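Local coordinates for TRAP-T family transporter, DctP (Periplasmic binding) subunit (Sulfitobacter sp. NAS-14.1, PDB 4PF8), which binds beta-D-galacturonate and probably delivers it, as a periplasmic solute-binding protein, to a TRAP-type membrane transporter, at residues L77-G90 and I231-F243. Residues are numbered along the deposited sequence; the frame is centred on the assembly and turned at random.
Sequences LRLGIMDFGVFSLG and IIPECLCMSKKTF. With GTR (beta-D-galactopyranuronic acid), chain D.
Gly85 and Phe87 pair with Cys237 and Cys235 through two pairs of backbone hydrogen bonds, between antiparallel strands 84-88 and 234-239. The straightest runs from Cys237 N to Gly85 O (2.9 Å, 169° at the hydrogen). Bonds from Ser239 N to Asp83 O and from Leu89 N to Pro233 O extend the pairing beyond both ends of strand 84-88.

At one end Thr242 OG1 donates to Asp83 OD1 (2.7 Å), on the anti lone pair of that oxygen. Asp83 OD2 takes the backbone N-H of Arg27, so the carboxylate is held from both oxygens. With an alanine here, Thr242 OG1 and Arg27 N would probably lose these acceptors.

Strand 84-88 is the middle strand of the five-stranded mixed sheet in one lobe of a two-lobed solute-binding protein, with 234-239 beside it. At the ligand end, Glu234 OE2 accepts a very short bond from O2 of the bound galacturonate (2.5 Å). Water 3 donates to Glu234 OE2 and Ile232 O and accepts from Ser88 OG. Ser88 is the N-cap of the next helix; its OG accepts from Gly90 N.

Apolar contacts line both faces. Val86 CG2 meets Leu236 CD1 at 3.8 Å on the face covered by helix 37-52. On the other, Cys237 SG lies obliquely beside Phe87 CD2 (3.5 Å); its chi1 of 57° sets the sulfur between backbone N and carbonyl carbon. Leu89 CD1 touches Cys235 CB at 3.6 Å.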
# COMPACT_ATOMS: atom_id res chain seq x y z
N LEU A 77 4.94 -13.85 7.70
CA LEU A 77 6.12 -13.11 8.12
C LEU A 77 6.19 -13.02 9.64
O LEU A 77 7.26 -13.22 10.24
CB LEU A 77 6.13 -11.72 7.47
CG LEU A 77 7.46 -11.00 7.74
CD1 LEU A 77 8.14 -10.53 6.46
CD2 LEU A 77 7.24 -9.86 8.71
N ARG A 78 5.06 -12.77 10.28
CA ARG A 78 5.01 -12.71 11.73
C ARG A 78 5.41 -14.04 12.35
O ARG A 78 6.03 -14.09 13.40
CB ARG A 78 3.62 -12.31 12.22
CG ARG A 78 3.22 -10.93 11.84
CD ARG A 78 1.80 -10.63 12.28
NE ARG A 78 1.71 -10.66 13.73
CZ ARG A 78 0.60 -10.88 14.41
NH1 ARG A 78 -0.54 -11.10 13.76
NH2 ARG A 78 0.62 -10.88 15.73
N LEU A 79 5.05 -15.13 11.68
CA LEU A 79 5.35 -16.47 12.17
C LEU A 79 6.76 -16.93 11.86
O LEU A 79 7.20 -17.96 12.36
CB LEU A 79 4.37 -17.47 11.57
CG LEU A 79 2.90 -17.36 11.98
CD1 LEU A 79 2.10 -18.31 11.11
CD2 LEU A 79 2.71 -17.67 13.46
N GLY A 80 7.48 -16.18 11.02
CA GLY A 80 8.83 -16.55 10.63
C GLY A 80 8.94 -17.50 9.47
O GLY A 80 10.03 -17.98 9.16
N ILE A 81 7.81 -17.75 8.81
CA ILE A 81 7.69 -18.60 7.64
C ILE A 81 8.18 -17.88 6.39
O ILE A 81 8.67 -18.51 5.45
CB ILE A 81 6.18 -18.97 7.41
CG1 ILE A 81 5.70 -19.88 8.53
CG2 ILE A 81 5.98 -19.66 6.07
CD1 ILE A 81 4.21 -20.11 8.49
N MSE A 82 8.00 -16.56 6.39
CA MSE A 82 8.47 -15.67 5.33
C MSE A 82 9.52 -14.79 5.99
O MSE A 82 9.29 -14.32 7.09
CB MSE A 82 7.33 -14.78 4.83
CG MSE A 82 7.73 -13.88 3.71
SE MSE A 82 7.89 -14.90 2.07
CE MSE A 82 6.01 -15.30 1.90
N ASP A 83 10.66 -14.57 5.34
CA ASP A 83 11.71 -13.80 6.00
C ASP A 83 11.61 -12.30 5.82
O ASP A 83 11.92 -11.55 6.73
CB ASP A 83 13.08 -14.27 5.52
CG ASP A 83 13.29 -15.73 5.80
OD1 ASP A 83 13.41 -16.06 7.00
OD2 ASP A 83 13.25 -16.54 4.84
N PHE A 84 11.23 -11.87 4.63
CA PHE A 84 11.07 -10.45 4.36
C PHE A 84 9.99 -10.20 3.33
O PHE A 84 9.51 -11.11 2.67
CB PHE A 84 12.41 -9.78 3.95
CG PHE A 84 12.97 -10.20 2.61
CD1 PHE A 84 13.56 -11.45 2.43
CD2 PHE A 84 12.99 -9.31 1.55
CE1 PHE A 84 14.10 -11.83 1.20
CE2 PHE A 84 13.54 -9.68 0.32
CZ PHE A 84 14.10 -10.94 0.16
N GLY A 85 9.58 -8.94 3.23
CA GLY A 85 8.55 -8.58 2.27
C GLY A 85 8.38 -7.09 2.19
O GLY A 85 8.91 -6.37 3.01
N VAL A 86 7.69 -6.64 1.16
CA VAL A 86 7.16 -5.28 1.16
C VAL A 86 5.66 -5.41 1.20
O VAL A 86 5.05 -6.04 0.32
CB VAL A 86 7.59 -4.47 -0.05
CG1 VAL A 86 6.83 -3.15 -0.11
CG2 VAL A 86 9.10 -4.21 -0.01
N PHE A 87 5.09 -4.83 2.24
CA PHE A 87 3.65 -4.90 2.49
C PHE A 87 3.05 -3.50 2.52
O PHE A 87 3.57 -2.60 3.18
CB PHE A 87 3.34 -5.53 3.85
CG PHE A 87 3.86 -6.91 4.04
CD1 PHE A 87 3.53 -7.94 3.19
CD2 PHE A 87 4.61 -7.22 5.16
CE1 PHE A 87 4.00 -9.21 3.39
CE2 PHE A 87 5.07 -8.53 5.38
CZ PHE A 87 4.77 -9.51 4.47
N SER A 88 1.91 -3.36 1.88
CA SER A 88 1.11 -2.16 2.08
C SER A 88 0.67 -2.16 3.53
O SER A 88 0.28 -3.21 4.07
CB SER A 88 -0.11 -2.21 1.18
OG SER A 88 -1.01 -1.13 1.42
N LEU A 89 0.68 -0.99 4.16
CA LEU A 89 0.12 -0.89 5.49
C LEU A 89 -1.42 -1.03 5.50
O LEU A 89 -2.02 -1.20 6.56
CB LEU A 89 0.57 0.40 6.15
CG LEU A 89 1.91 0.29 6.85
CD1 LEU A 89 3.02 -0.10 5.92
CD2 LEU A 89 2.26 1.61 7.56
N GLY A 90 -2.05 -1.01 4.33
CA GLY A 90 -3.49 -1.11 4.26
C GLY A 90 -4.01 -2.38 4.92
O GLY A 90 -4.79 -2.35 5.86
N ILE A 231 -3.39 7.67 0.75
CA ILE A 231 -1.94 7.62 0.54
C ILE A 231 -1.46 6.62 1.58
O ILE A 231 -1.45 6.92 2.78
CB ILE A 231 -1.28 8.97 0.76
CG1 ILE A 231 -1.69 9.96 -0.34
CG2 ILE A 231 0.23 8.84 0.85
CD1 ILE A 231 -1.35 11.42 -0.02
N ILE A 232 -1.10 5.43 1.11
CA ILE A 232 -0.84 4.31 2.01
C ILE A 232 0.61 3.88 1.86
O ILE A 232 0.99 3.35 0.83
CB ILE A 232 -1.81 3.14 1.78
CG1 ILE A 232 -3.25 3.62 1.95
CG2 ILE A 232 -1.53 2.02 2.76
CD1 ILE A 232 -4.24 2.57 1.88
N PRO A 233 1.43 4.16 2.88
CA PRO A 233 2.84 3.75 2.79
C PRO A 233 2.98 2.25 2.78
O PRO A 233 2.07 1.56 3.22
CB PRO A 233 3.45 4.29 4.08
CG PRO A 233 2.45 5.25 4.64
CD PRO A 233 1.13 4.78 4.17
N GLU A 234 4.11 1.77 2.27
CA GLU A 234 4.41 0.35 2.29
C GLU A 234 5.66 0.17 3.10
O GLU A 234 6.46 1.10 3.23
CB GLU A 234 4.56 -0.18 0.88
CG GLU A 234 3.39 0.28 0.06
CD GLU A 234 3.12 -0.54 -1.15
OE1 GLU A 234 4.08 -1.07 -1.76
OE2 GLU A 234 1.92 -0.64 -1.52
N CYS A 235 5.83 -1.00 3.68
CA CYS A 235 6.93 -1.23 4.56
C CYS A 235 7.75 -2.41 4.07
O CYS A 235 7.21 -3.51 3.89
CB CYS A 235 6.38 -1.48 5.95
SG CYS A 235 7.63 -1.75 7.18
N LEU A 236 9.02 -2.13 3.80
CA LEU A 236 10.01 -3.18 3.60
C LEU A 236 10.32 -3.67 5.00
O LEU A 236 10.77 -2.91 5.86
CB LEU A 236 11.30 -2.64 2.96
CG LEU A 236 12.44 -3.66 2.95
CD1 LEU A 236 12.18 -4.85 2.04
CD2 LEU A 236 13.75 -2.95 2.56
N CYS A 237 10.04 -4.94 5.25
CA CYS A 237 10.25 -5.44 6.59
C CYS A 237 10.71 -6.86 6.63
O CYS A 237 10.64 -7.59 5.66
CB CYS A 237 8.97 -5.35 7.37
SG CYS A 237 7.64 -6.22 6.60
N MSE A 238 11.16 -7.23 7.81
CA MSE A 238 11.69 -8.55 8.04
C MSE A 238 10.91 -9.18 9.15
O MSE A 238 10.43 -8.51 10.06
CB MSE A 238 13.15 -8.41 8.46
CG MSE A 238 13.85 -9.70 8.71
SE MSE A 238 15.75 -9.47 8.31
CE MSE A 238 15.45 -8.99 6.57
N SER A 239 10.79 -10.50 9.10
CA SER A 239 10.33 -11.22 10.26
C SER A 239 11.25 -10.96 11.44
O SER A 239 12.47 -11.12 11.33
CB SER A 239 10.32 -12.72 9.98
OG SER A 239 10.12 -13.41 11.20
N LYS A 240 10.68 -10.57 12.58
CA LYS A 240 11.51 -10.36 13.76
C LYS A 240 12.24 -11.66 14.17
O LYS A 240 13.38 -11.61 14.65
CB LYS A 240 10.69 -9.77 14.91
CG LYS A 240 11.51 -9.42 16.16
CD LYS A 240 10.65 -8.71 17.20
CE LYS A 240 11.16 -8.94 18.63
NZ LYS A 240 12.59 -8.65 18.80
N LYS A 241 11.59 -12.80 13.99
CA LYS A 241 12.25 -14.07 14.28
C LYS A 241 13.52 -14.20 13.45
O LYS A 241 14.59 -14.56 13.97
CB LYS A 241 11.31 -15.24 14.04
CG LYS A 241 10.19 -15.28 15.04
CD LYS A 241 9.11 -16.22 14.64
CE LYS A 241 8.12 -16.39 15.77
NZ LYS A 241 8.76 -17.11 16.90
N THR A 242 13.42 -13.91 12.16
CA THR A 242 14.60 -14.02 11.29
C THR A 242 15.64 -12.98 11.69
O THR A 242 16.84 -13.27 11.80
CB THR A 242 14.24 -13.86 9.82
OG1 THR A 242 13.27 -14.85 9.45
CG2 THR A 242 15.48 -14.01 8.93
N PHE A 243 15.19 -11.76 11.92
CA PHE A 243 16.11 -10.67 12.23
C PHE A 243 16.87 -10.92 13.54
O PHE A 243 18.08 -10.68 13.63
CB PHE A 243 15.32 -9.37 12.30
CG PHE A 243 16.17 -8.15 12.49
CD1 PHE A 243 16.78 -7.53 11.41
CD2 PHE A 243 16.36 -7.63 13.75
CE1 PHE A 243 17.57 -6.41 11.59
CE2 PHE A 243 17.13 -6.51 13.93
CZ PHE A 243 17.73 -5.90 12.85
C1 GTR D . -1.14 -1.61 -4.26
C2 GTR D . -0.19 -2.02 -3.19
C3 GTR D . -0.30 -3.53 -3.04
C4 GTR D . -1.72 -3.94 -2.66
C5 GTR D . -2.62 -3.39 -3.75
C6 GTR D . -4.09 -3.67 -3.42
O1 GTR D . -1.13 -0.16 -4.42
O2 GTR D . 1.15 -1.67 -3.63
O3 GTR D . 0.55 -3.89 -1.93
O4 GTR D . -2.03 -3.32 -1.40
O5 GTR D . -2.45 -1.97 -3.93
O6A GTR D . -4.90 -2.80 -3.82
O6B GTR D . -4.39 -4.77 -2.91
O HOH W 1 8.44 -12.70 13.54
O HOH W 2 12.51 -17.08 10.79
O HOH W 3 0.05 0.85 -0.20